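Local atomic coordinates of sulfonate ABC transporter, periplasmic sulfonate-binding protein SsuA (Methylobacillus flagellatus, PDB entry 3UIF), a protein that probably binds sulfonates or related sulfate esters in the periplasm and delivers them to an ABC transporter for uptake into the cell. Residues 88-93 against 304-309; 99-104 against 171-176; 103-108 against 184-189; 217-222 against 310-315. All blocks are in the same frame, centred on the assembly; numbering follows the deposited sequence.

The four contacts fall into two groups on opposite sides of the chain's centre, consistent with the two lobes of a periplasmic binding protein. Interactions 2 and 3 share Leu103 and Val104 and set strand 102-106 between strands 169-172 and 185-190 of one five-stranded sheet; interaction 2 is buried, whereas interaction 3 runs from the interior out to Lys107 at the surface. Interactions 1 and 4, both buried, have centres about 11 Å apart in the other group and share helix 308-316, whose lead-in and first residues meet strand 89-94 and whose first turns meet helix 215-233. Backbone hydrogen bonds dominate the three strand contacts; between the segments of interaction 4 there are none.

Interaction 1: 88-93 against 304-309; sequences TVQLVA and MLNPHF
Gln90 and Asn306 meet amide to amide: Asn306 ND2 donates to Gln90 OE1 over 2.8 Å, nearly straight at 162°, with the two amide planes turned 33° apart. The acceptor lies close to the plane of the asparagine amide. Beside this pair, Leu91 N gives a hydrogen bond to Met304 O (2.8 Å), and Asn306 N returns one to Leu91 O (3.1 Å). Leu91 and Leu305 run side by side, CD2 to CD2 at 4.0 Å, and Val92 CG1 approaches Phe309 CD2 obliquely at 3.8 Å. Next to them a water donates to both Val92 O and Asn306 O. The two backbone bonds make a single beta bridge between Leu91 and Leu305, by which the chain just ahead of helix 308-316 lies along the edge of strand 89-94. Asn306 extends its CG away from the backbone N (chi1 -170°), which brings OD1 to His308 N and caps the helix start. Gln90 NE2 is held in turn by Asn208 OD1. Were Gln90 replaced by an alanine, Asn306 ND2 and Asn208 OD1 would probably each be left without this partner, and the Asn306 amide held by its OD1 bond alone. On its other side the strand pairs with strand 202-207, where Val92 and Ala93 form a classic bulge opposite Val204.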
# COMPACT_ATOMS: atom_id res chain seq x y z
N THR A 88 5.96 2.69 -18.21
CA THR A 88 5.86 4.14 -18.04
C THR A 88 6.52 4.64 -16.76
O THR A 88 7.05 5.74 -16.72
CB THR A 88 4.38 4.62 -18.09
OG1 THR A 88 3.76 4.23 -19.33
CG2 THR A 88 4.27 6.14 -17.91
N VAL A 89 6.52 3.78 -15.75
CA VAL A 89 6.76 4.19 -14.37
C VAL A 89 7.56 3.14 -13.59
O VAL A 89 7.45 1.94 -13.86
CB VAL A 89 5.39 4.57 -13.74
CG1 VAL A 89 5.12 3.87 -12.42
CG2 VAL A 89 5.25 6.07 -13.64
N GLN A 90 8.38 3.61 -12.65
CA GLN A 90 9.34 2.80 -11.87
C GLN A 90 9.13 3.02 -10.38
O GLN A 90 8.89 4.15 -9.96
CB GLN A 90 10.75 3.33 -12.08
CG GLN A 90 11.64 2.61 -13.03
CD GLN A 90 12.76 3.55 -13.45
OE1 GLN A 90 13.72 3.77 -12.71
NE2 GLN A 90 12.63 4.13 -14.65
N LEU A 91 9.32 1.97 -9.58
CA LEU A 91 9.36 2.13 -8.13
C LEU A 91 10.78 2.56 -7.71
O LEU A 91 11.73 1.77 -7.86
CB LEU A 91 8.94 0.84 -7.42
CG LEU A 91 8.92 0.88 -5.88
CD1 LEU A 91 7.86 1.85 -5.36
CD2 LEU A 91 8.66 -0.52 -5.35
N VAL A 92 10.91 3.80 -7.20
CA VAL A 92 12.21 4.34 -6.77
C VAL A 92 12.38 4.43 -5.25
O VAL A 92 13.48 4.69 -4.77
CB VAL A 92 12.54 5.71 -7.41
CG1 VAL A 92 12.73 5.57 -8.92
CG2 VAL A 92 11.48 6.75 -7.05
N ALA A 93 11.28 4.22 -4.52
CA ALA A 93 11.30 4.11 -3.06
C ALA A 93 10.04 3.38 -2.56
O ALA A 93 8.94 3.96 -2.53
CB ALA A 93 11.42 5.49 -2.41
N MSE A 304 10.36 -2.37 -13.88
CA MSE A 304 9.50 -1.54 -13.06
C MSE A 304 10.09 -1.30 -11.69
O MSE A 304 9.68 -0.38 -10.99
CB MSE A 304 8.24 -2.39 -13.05
CG MSE A 304 7.19 -1.97 -12.06
SE MSE A 304 5.67 -3.19 -12.37
CE MSE A 304 4.48 -2.17 -11.22
N LEU A 305 11.07 -2.11 -11.29
CA LEU A 305 11.74 -1.89 -10.02
C LEU A 305 13.17 -1.37 -10.18
O LEU A 305 14.00 -2.03 -10.80
CB LEU A 305 11.78 -3.17 -9.20
CG LEU A 305 10.51 -4.00 -9.01
CD1 LEU A 305 10.91 -5.31 -8.35
CD2 LEU A 305 9.46 -3.24 -8.20
N ASN A 306 13.45 -0.20 -9.61
CA ASN A 306 14.78 0.37 -9.63
C ASN A 306 15.35 0.60 -8.23
O ASN A 306 15.04 1.60 -7.60
CB ASN A 306 14.78 1.66 -10.44
CG ASN A 306 16.18 2.19 -10.72
OD1 ASN A 306 17.17 1.67 -10.22
ND2 ASN A 306 16.25 3.22 -11.53
N PRO A 307 16.21 -0.33 -7.74
CA PRO A 307 16.80 -0.23 -6.40
C PRO A 307 17.99 0.73 -6.26
O PRO A 307 18.53 0.88 -5.16
CB PRO A 307 17.26 -1.67 -6.11
CG PRO A 307 17.59 -2.21 -7.45
CD PRO A 307 16.63 -1.57 -8.43
N HIS A 308 18.40 1.38 -7.35
CA HIS A 308 19.63 2.20 -7.33
C HIS A 308 19.60 3.39 -6.39
O HIS A 308 20.62 3.72 -5.79
CB HIS A 308 20.04 2.62 -8.75
CG HIS A 308 21.11 3.69 -8.79
ND1 HIS A 308 22.40 3.47 -8.42
CD2 HIS A 308 21.04 5.05 -9.16
CE1 HIS A 308 23.12 4.61 -8.56
NE2 HIS A 308 22.29 5.58 -9.01
N PHE A 309 18.43 4.02 -6.25
CA PHE A 309 18.30 5.24 -5.45
C PHE A 309 18.25 5.04 -3.93
O PHE A 309 18.77 5.87 -3.17
CB PHE A 309 17.10 6.07 -5.93
CG PHE A 309 17.21 6.45 -7.37
CD1 PHE A 309 18.06 7.47 -7.77
CD2 PHE A 309 16.50 5.74 -8.34
CE1 PHE A 309 18.19 7.81 -9.11
CE2 PHE A 309 16.62 6.07 -9.68
CZ PHE A 309 17.47 7.11 -10.07
O HOH W 1 15.78 3.08 -5.56

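Interaction 2: 99-104 against 171-176; sequences SNSYLV and FSLFDS
The ring of Phe171 carries Tyr102 O over one face, while Leu103 CD1 sits at its edge, in plane, 3.9 Å from CD1 of the phenylalanine. Ser101 CB comes in obliquely at the far end of the same ring, 3.6 Å from Phe171 CE2. The Tyr102 ring has Ser172 O at its edge, and it lies along the backbone of the turn after strand 169-172, with CE1 3.4 Å from Phe174 N. Both aromatics belong to neighbouring antiparallel strands in the central sheet of an alpha/beta lobe, but on opposite faces: Phe171 with Leu103, a non-hydrogen-bonded pair, and Tyr102 with Ser172, a hydrogen-bonded one. In the latter, Tyr102 N donates to Ser172 O (2.8 Å) and Ser172 N to Tyr102 O (3.1 Å). Phe171 also meets Phe134 edge-to-face, so this side of the sheet is closed by helix 130-140. A serine in place of Phe171 would probably open a gap beneath that helix and leave Ser101 CB and Leu103 CD1 without this ring to pack on. The Tyr102 hydroxyl reaches beyond the strands to Glu258. Past the strand, Leu173 folds back, CG anti to its carbonyl carbon (chi1 -49°), and its CD2 comes against Asn100 O and Ser101 OG. The turn, of type I, runs from Leu173 to Ser176. Leu173 O is gripped twice, by Ser176 N and Ser176 OG, and that same hydroxyl oxygen lies 3.5 Å from Val104 CG2.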
# COMPACT_ATOMS: atom_id res chain seq x y z
N SER A 99 -0.76 -2.31 4.45
CA SER A 99 -1.92 -2.88 5.16
C SER A 99 -1.92 -4.39 5.32
O SER A 99 -1.53 -5.13 4.40
CB SER A 99 -3.21 -2.52 4.40
OG SER A 99 -3.09 -1.27 3.73
N ASN A 100 -2.41 -4.86 6.46
CA ASN A 100 -2.81 -6.24 6.59
C ASN A 100 -4.21 -6.45 5.98
O ASN A 100 -4.93 -5.48 5.69
CB ASN A 100 -2.80 -6.70 8.06
CG ASN A 100 -1.40 -6.76 8.65
OD1 ASN A 100 -0.57 -7.60 8.26
ND2 ASN A 100 -1.12 -5.87 9.59
N SER A 101 -4.58 -7.71 5.78
CA SER A 101 -5.96 -8.04 5.44
C SER A 101 -6.52 -8.97 6.48
O SER A 101 -5.76 -9.57 7.23
CB SER A 101 -6.05 -8.66 4.06
OG SER A 101 -5.55 -7.77 3.10
N TYR A 102 -7.84 -9.07 6.52
CA TYR A 102 -8.54 -9.69 7.64
C TYR A 102 -9.77 -10.44 7.16
O TYR A 102 -10.50 -9.95 6.29
CB TYR A 102 -8.99 -8.59 8.63
CG TYR A 102 -7.87 -7.72 9.16
CD1 TYR A 102 -7.43 -6.59 8.47
CD2 TYR A 102 -7.26 -8.02 10.37
CE1 TYR A 102 -6.41 -5.80 8.96
CE2 TYR A 102 -6.23 -7.24 10.87
CZ TYR A 102 -5.82 -6.13 10.17
OH TYR A 102 -4.81 -5.38 10.72
N LEU A 103 -10.00 -11.62 7.73
CA LEU A 103 -11.26 -12.35 7.53
C LEU A 103 -12.10 -12.20 8.78
O LEU A 103 -11.65 -12.50 9.90
CB LEU A 103 -11.01 -13.82 7.22
CG LEU A 103 -12.19 -14.69 6.79
CD1 LEU A 103 -12.85 -14.22 5.50
CD2 LEU A 103 -11.75 -16.14 6.65
N VAL A 104 -13.32 -11.72 8.58
CA VAL A 104 -14.26 -11.40 9.64
C VAL A 104 -15.48 -12.25 9.42
O VAL A 104 -15.96 -12.37 8.30
CB VAL A 104 -14.71 -9.93 9.54
CG1 VAL A 104 -15.27 -9.45 10.87
CG2 VAL A 104 -13.57 -9.03 9.05
N PHE A 171 -14.06 -10.02 3.75
CA PHE A 171 -12.63 -9.86 3.62
C PHE A 171 -12.26 -8.41 3.36
O PHE A 171 -12.71 -7.81 2.38
CB PHE A 171 -12.08 -10.77 2.52
CG PHE A 171 -10.63 -11.09 2.68
CD1 PHE A 171 -10.22 -12.08 3.56
CD2 PHE A 171 -9.66 -10.37 1.96
CE1 PHE A 171 -8.87 -12.36 3.72
CE2 PHE A 171 -8.31 -10.66 2.11
CZ PHE A 171 -7.92 -11.66 3.00
N SER A 172 -11.45 -7.83 4.24
CA SER A 172 -11.12 -6.40 4.16
C SER A 172 -9.84 -6.04 4.91
O SER A 172 -9.11 -6.91 5.37
CB SER A 172 -12.29 -5.57 4.72
OG SER A 172 -12.27 -4.24 4.21
N LEU A 173 -9.60 -4.74 5.04
CA LEU A 173 -8.43 -4.22 5.76
C LEU A 173 -8.81 -3.89 7.19
O LEU A 173 -9.81 -4.39 7.69
CB LEU A 173 -7.89 -2.98 5.06
CG LEU A 173 -7.64 -3.06 3.54
CD1 LEU A 173 -6.99 -1.76 3.07
CD2 LEU A 173 -6.80 -4.26 3.14
N PHE A 174 -8.03 -3.03 7.84
CA PHE A 174 -8.21 -2.70 9.27
C PHE A 174 -9.57 -2.13 9.66
O PHE A 174 -9.91 -2.08 10.84
CB PHE A 174 -7.06 -1.81 9.77
CG PHE A 174 -7.10 -0.39 9.26
CD1 PHE A 174 -7.32 -0.11 7.90
CD2 PHE A 174 -6.89 0.67 10.12
CE1 PHE A 174 -7.36 1.20 7.44
CE2 PHE A 174 -6.92 1.99 9.66
CZ PHE A 174 -7.15 2.26 8.33
N ASP A 175 -10.37 -1.72 8.67
CA ASP A 175 -11.77 -1.35 8.93
C ASP A 175 -12.54 -2.49 9.59
O ASP A 175 -13.58 -2.29 10.22
CB ASP A 175 -12.47 -0.91 7.64
CG ASP A 175 -12.21 -1.86 6.49
OD1 ASP A 175 -11.05 -1.94 6.04
OD2 ASP A 175 -13.18 -2.50 6.02
N SER A 176 -12.02 -3.71 9.46
CA SER A 176 -12.58 -4.87 10.14
C SER A 176 -12.76 -4.68 11.66
O SER A 176 -13.74 -5.17 12.23
CB SER A 176 -11.71 -6.10 9.87
OG SER A 176 -11.46 -6.26 8.48

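Interaction 3: 103-108 against 184-189; sequences LVVPKN and VGKIIW
Lys186 NZ is held by two backbone carbonyls: it donates to Lys107 O over 2.9 Å, coming from above the carbonyl plane, and to Ser109 O just beyond. Lys186 places its CG between the backbone N and the carbonyl carbon (chi1 58°), then runs extended and bends at the last torsion, which carries the amine across the start of the loop after strand 103-106. On the way, its CG packs on Val105 CG2 at 3.8 Å. Lys107 NZ stands 4.5 Å from Lys186 NZ; this closeness of like charges is likely to be mildly unfavourable, and the two carbonyls probably offset it for Lys186. Lys107 N makes a longer bond to Val184 O (3.2 Å), at the exposed end of the contact. Further in, Val105 and Lys186 exchange a pair of nearly straight backbone bonds, with Lys186 N to Val105 O the shorter at 2.8 Å. Leu103 N then bonds to Trp189 O, while Leu103 O accepts from Ile188 N. Ile188 packs against Leu103 and Val105: its CD1 reaches Leu103 CD2 at 3.8 Å, and its CG2 meets Val105 CG2 at 3.7 Å, that pair crossing at about a right angle. On the other face Val104 packs under helices 155-164 and 176-181. The axes of the two short strands approach to 4.5 Å at 140°, and the register slips by one residue between Leu103 and Val104. This antiparallel pair with a beta bulge places 185-190 as one of the two outermost strands in the mixed sheet of an alpha/beta lobe, as in periplasmic binding proteins.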
# COMPACT_ATOMS: atom_id res chain seq x y z
N LEU A 103 -10.00 -11.62 7.73
CA LEU A 103 -11.26 -12.35 7.53
C LEU A 103 -12.10 -12.20 8.78
O LEU A 103 -11.65 -12.50 9.90
CB LEU A 103 -11.01 -13.82 7.22
CG LEU A 103 -12.19 -14.69 6.79
CD1 LEU A 103 -12.85 -14.22 5.50
CD2 LEU A 103 -11.75 -16.14 6.65
N VAL A 104 -13.32 -11.72 8.58
CA VAL A 104 -14.26 -11.40 9.64
C VAL A 104 -15.48 -12.25 9.42
O VAL A 104 -15.96 -12.37 8.30
CB VAL A 104 -14.71 -9.93 9.54
CG1 VAL A 104 -15.27 -9.45 10.87
CG2 VAL A 104 -13.57 -9.03 9.05
N VAL A 105 -15.99 -12.82 10.51
CA VAL A 105 -17.24 -13.57 10.50
C VAL A 105 -18.21 -12.95 11.52
O VAL A 105 -17.77 -12.26 12.43
CB VAL A 105 -17.04 -15.09 10.79
CG1 VAL A 105 -16.30 -15.77 9.64
CG2 VAL A 105 -16.34 -15.33 12.13
N PRO A 106 -19.53 -13.19 11.36
CA PRO A 106 -20.47 -12.62 12.34
C PRO A 106 -20.06 -13.03 13.75
O PRO A 106 -19.40 -14.06 13.93
CB PRO A 106 -21.81 -13.25 11.96
CG PRO A 106 -21.69 -13.51 10.50
CD PRO A 106 -20.25 -13.93 10.29
N LYS A 107 -20.43 -12.21 14.73
CA LYS A 107 -20.05 -12.49 16.12
C LYS A 107 -20.29 -13.96 16.53
O LYS A 107 -19.40 -14.60 17.08
CB LYS A 107 -20.75 -11.52 17.09
CG LYS A 107 -20.40 -11.71 18.57
CD LYS A 107 -18.92 -11.42 18.84
CE LYS A 107 -18.36 -12.29 19.95
NZ LYS A 107 -18.40 -13.76 19.64
N ASN A 108 -21.49 -14.48 16.25
CA ASN A 108 -21.88 -15.82 16.71
C ASN A 108 -21.54 -17.00 15.78
O ASN A 108 -22.25 -18.01 15.79
CB ASN A 108 -23.39 -15.85 17.00
CG ASN A 108 -23.79 -14.89 18.11
OD1 ASN A 108 -24.79 -14.18 18.00
ND2 ASN A 108 -23.00 -14.86 19.20
N VAL A 184 -20.26 -6.83 16.69
CA VAL A 184 -21.07 -7.52 15.69
C VAL A 184 -20.26 -8.43 14.75
O VAL A 184 -20.82 -9.13 13.88
CB VAL A 184 -21.96 -6.49 14.94
CG1 VAL A 184 -21.22 -5.85 13.77
CG2 VAL A 184 -23.30 -7.11 14.55
N GLY A 185 -18.94 -8.45 14.94
CA GLY A 185 -18.09 -9.36 14.17
C GLY A 185 -16.89 -9.86 14.94
O GLY A 185 -16.53 -9.32 15.98
N LYS A 186 -16.26 -10.90 14.42
CA LYS A 186 -14.96 -11.32 14.95
C LYS A 186 -13.97 -11.67 13.84
O LYS A 186 -14.32 -12.32 12.86
CB LYS A 186 -15.10 -12.43 16.00
CG LYS A 186 -15.80 -13.71 15.56
CD LYS A 186 -15.61 -14.79 16.61
CE LYS A 186 -15.97 -16.18 16.08
NZ LYS A 186 -17.41 -16.53 16.24
N ILE A 187 -12.75 -11.20 14.00
CA ILE A 187 -11.67 -11.49 13.07
C ILE A 187 -11.09 -12.85 13.42
O ILE A 187 -10.77 -13.11 14.58
CB ILE A 187 -10.57 -10.40 13.14
CG1 ILE A 187 -11.13 -9.06 12.68
CG2 ILE A 187 -9.35 -10.79 12.30
CD1 ILE A 187 -10.22 -7.89 13.00
N ILE A 188 -10.96 -13.72 12.42
CA ILE A 188 -10.57 -15.12 12.65
C ILE A 188 -9.30 -15.49 11.88
O ILE A 188 -8.67 -16.51 12.14
CB ILE A 188 -11.70 -16.11 12.27
CG1 ILE A 188 -12.14 -15.90 10.82
CG2 ILE A 188 -12.86 -15.96 13.25
CD1 ILE A 188 -12.71 -17.13 10.15
N TRP A 189 -8.93 -14.64 10.93
CA TRP A 189 -7.70 -14.80 10.21
C TRP A 189 -7.24 -13.42 9.83
O TRP A 189 -8.05 -12.53 9.65
CB TRP A 189 -7.92 -15.66 8.97
CG TRP A 189 -6.64 -15.88 8.22
CD1 TRP A 189 -5.72 -16.90 8.42
CD2 TRP A 189 -6.07 -15.05 7.15
NE1 TRP A 189 -4.65 -16.78 7.57
CE2 TRP A 189 -4.80 -15.68 6.77
CE3 TRP A 189 -6.47 -13.89 6.49
CZ2 TRP A 189 -3.98 -15.17 5.78
CZ3 TRP A 189 -5.63 -13.38 5.48
CH2 TRP A 189 -4.42 -14.01 5.13

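Interaction 4: 217-222 against 310-315; sequences ITQAIV and VATALK
Val222 and Val310 form the packed inner part of this contact: Val222 CG1 faces Val310 CG2 at 4.1 Å, the side chains at about a right angle, and Ala313 CB lies 4.4 Å from Val222 CG1. All three residues are buried and the patch is largely apolar, although the backbone Val310 N also comes within 4.0 Å of Val222 CG1. Val222 also lies against Phe309 and Val92, which ties the pair of helices to strand 89-94. Here helices 215-233 and 308-316 pack across one another within an alpha/beta lobe; the axes of the short segments 217-222 and 310-315 approach to 9.4 Å and cross at -57°. Toward the solvent the contact passes to Gln219 and Thr312, both partly exposed. Gln219 OE1 lies 3.2 Å from Thr312 CB and 3.4 Å from Thr312 CG2, the two side chains crossing obliquely. The touch is carbonyl oxygen against carbon, with no hydrogen bond across. Gln219 sets off with CG anti to the backbone N (chi1 -174°) and bends at its second torsion (63°), which swings the amide over the first turn of the other helix. Its NE2 then stands 3.8 Å from Ala313 CB, and its hydrogen bonds run to Thr223 OG1 and to Phe309 O, the carbonyl just before Val310. The Thr312 hydroxyl is likewise engaged by its own helix, at His308 O. Away from the interface, the side of helix 308-316 that carries Ala311 and Lys315 is exposed.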
# COMPACT_ATOMS: atom_id res chain seq x y z
N ILE A 217 18.15 14.77 -9.49
CA ILE A 217 16.90 15.16 -8.83
C ILE A 217 16.16 13.97 -8.24
O ILE A 217 15.65 14.06 -7.11
CB ILE A 217 15.96 15.93 -9.81
CG1 ILE A 217 16.54 17.31 -10.12
CG2 ILE A 217 14.55 16.04 -9.23
CD1 ILE A 217 15.75 18.06 -11.16
N THR A 218 16.08 12.88 -9.00
CA THR A 218 15.40 11.67 -8.53
C THR A 218 16.03 11.25 -7.22
O THR A 218 15.34 10.93 -6.27
CB THR A 218 15.46 10.52 -9.56
OG1 THR A 218 14.85 10.94 -10.80
CG2 THR A 218 14.74 9.27 -9.04
N GLN A 219 17.36 11.28 -7.19
CA GLN A 219 18.13 10.94 -5.99
C GLN A 219 17.81 11.87 -4.83
O GLN A 219 17.66 11.41 -3.69
CB GLN A 219 19.62 10.97 -6.29
CG GLN A 219 20.48 10.49 -5.13
CD GLN A 219 20.21 9.04 -4.78
OE1 GLN A 219 20.53 8.14 -5.57
NE2 GLN A 219 19.62 8.81 -3.60
N ALA A 220 17.71 13.16 -5.10
CA ALA A 220 17.46 14.12 -4.06
C ALA A 220 16.11 13.81 -3.41
O ALA A 220 15.98 13.81 -2.18
CB ALA A 220 17.51 15.53 -4.62
N ILE A 221 15.13 13.48 -4.25
CA ILE A 221 13.80 13.06 -3.78
C ILE A 221 13.83 11.80 -2.92
O ILE A 221 13.28 11.79 -1.81
CB ILE A 221 12.82 12.95 -4.95
CG1 ILE A 221 12.17 14.31 -5.17
CG2 ILE A 221 11.71 11.94 -4.69
CD1 ILE A 221 11.99 14.64 -6.62
N VAL A 222 14.48 10.76 -3.42
CA VAL A 222 14.62 9.51 -2.66
C VAL A 222 15.39 9.69 -1.34
O VAL A 222 14.93 9.24 -0.28
CB VAL A 222 15.25 8.39 -3.51
CG1 VAL A 222 15.29 7.11 -2.70
CG2 VAL A 222 14.45 8.19 -4.80
N VAL A 310 17.63 3.94 -3.50
CA VAL A 310 17.57 3.57 -2.09
C VAL A 310 18.96 3.10 -1.61
O VAL A 310 19.44 3.49 -0.53
CB VAL A 310 16.49 2.50 -1.87
CG1 VAL A 310 16.70 1.74 -0.56
CG2 VAL A 310 15.10 3.13 -1.96
N ALA A 311 19.61 2.29 -2.45
CA ALA A 311 21.00 1.88 -2.25
C ALA A 311 21.92 3.10 -2.05
O ALA A 311 22.67 3.16 -1.06
CB ALA A 311 21.48 1.02 -3.40
N THR A 312 21.86 4.07 -2.98
CA THR A 312 22.68 5.29 -2.84
C THR A 312 22.31 6.04 -1.55
O THR A 312 23.19 6.43 -0.77
CB THR A 312 22.59 6.21 -4.09
OG1 THR A 312 23.07 5.51 -5.24
CG2 THR A 312 23.43 7.48 -3.91
N ALA A 313 21.01 6.20 -1.32
CA ALA A 313 20.49 6.94 -0.16
C ALA A 313 20.89 6.34 1.20
O ALA A 313 21.28 7.09 2.09
CB ALA A 313 18.99 7.12 -0.25
N LEU A 314 20.79 5.01 1.33
CA LEU A 314 21.13 4.30 2.58
C LEU A 314 22.62 4.39 2.93
O LEU A 314 22.97 4.54 4.10
CB LEU A 314 20.73 2.83 2.50
CG LEU A 314 19.27 2.38 2.29
CD1 LEU A 314 19.27 0.87 2.16
CD2 LEU A 314 18.30 2.82 3.38
N LYS A 315 23.48 4.30 1.92
CA LYS A 315 24.91 4.56 2.09
C LYS A 315 25.12 6.01 2.54
O LYS A 315 25.77 6.27 3.53
CB LYS A 315 25.69 4.26 0.79
CG LYS A 315 27.19 4.62 0.82
CD LYS A 315 27.91 4.16 -0.45
CE LYS A 315 29.31 4.75 -0.62
NZ LYS A 315 29.34 6.05 -1.38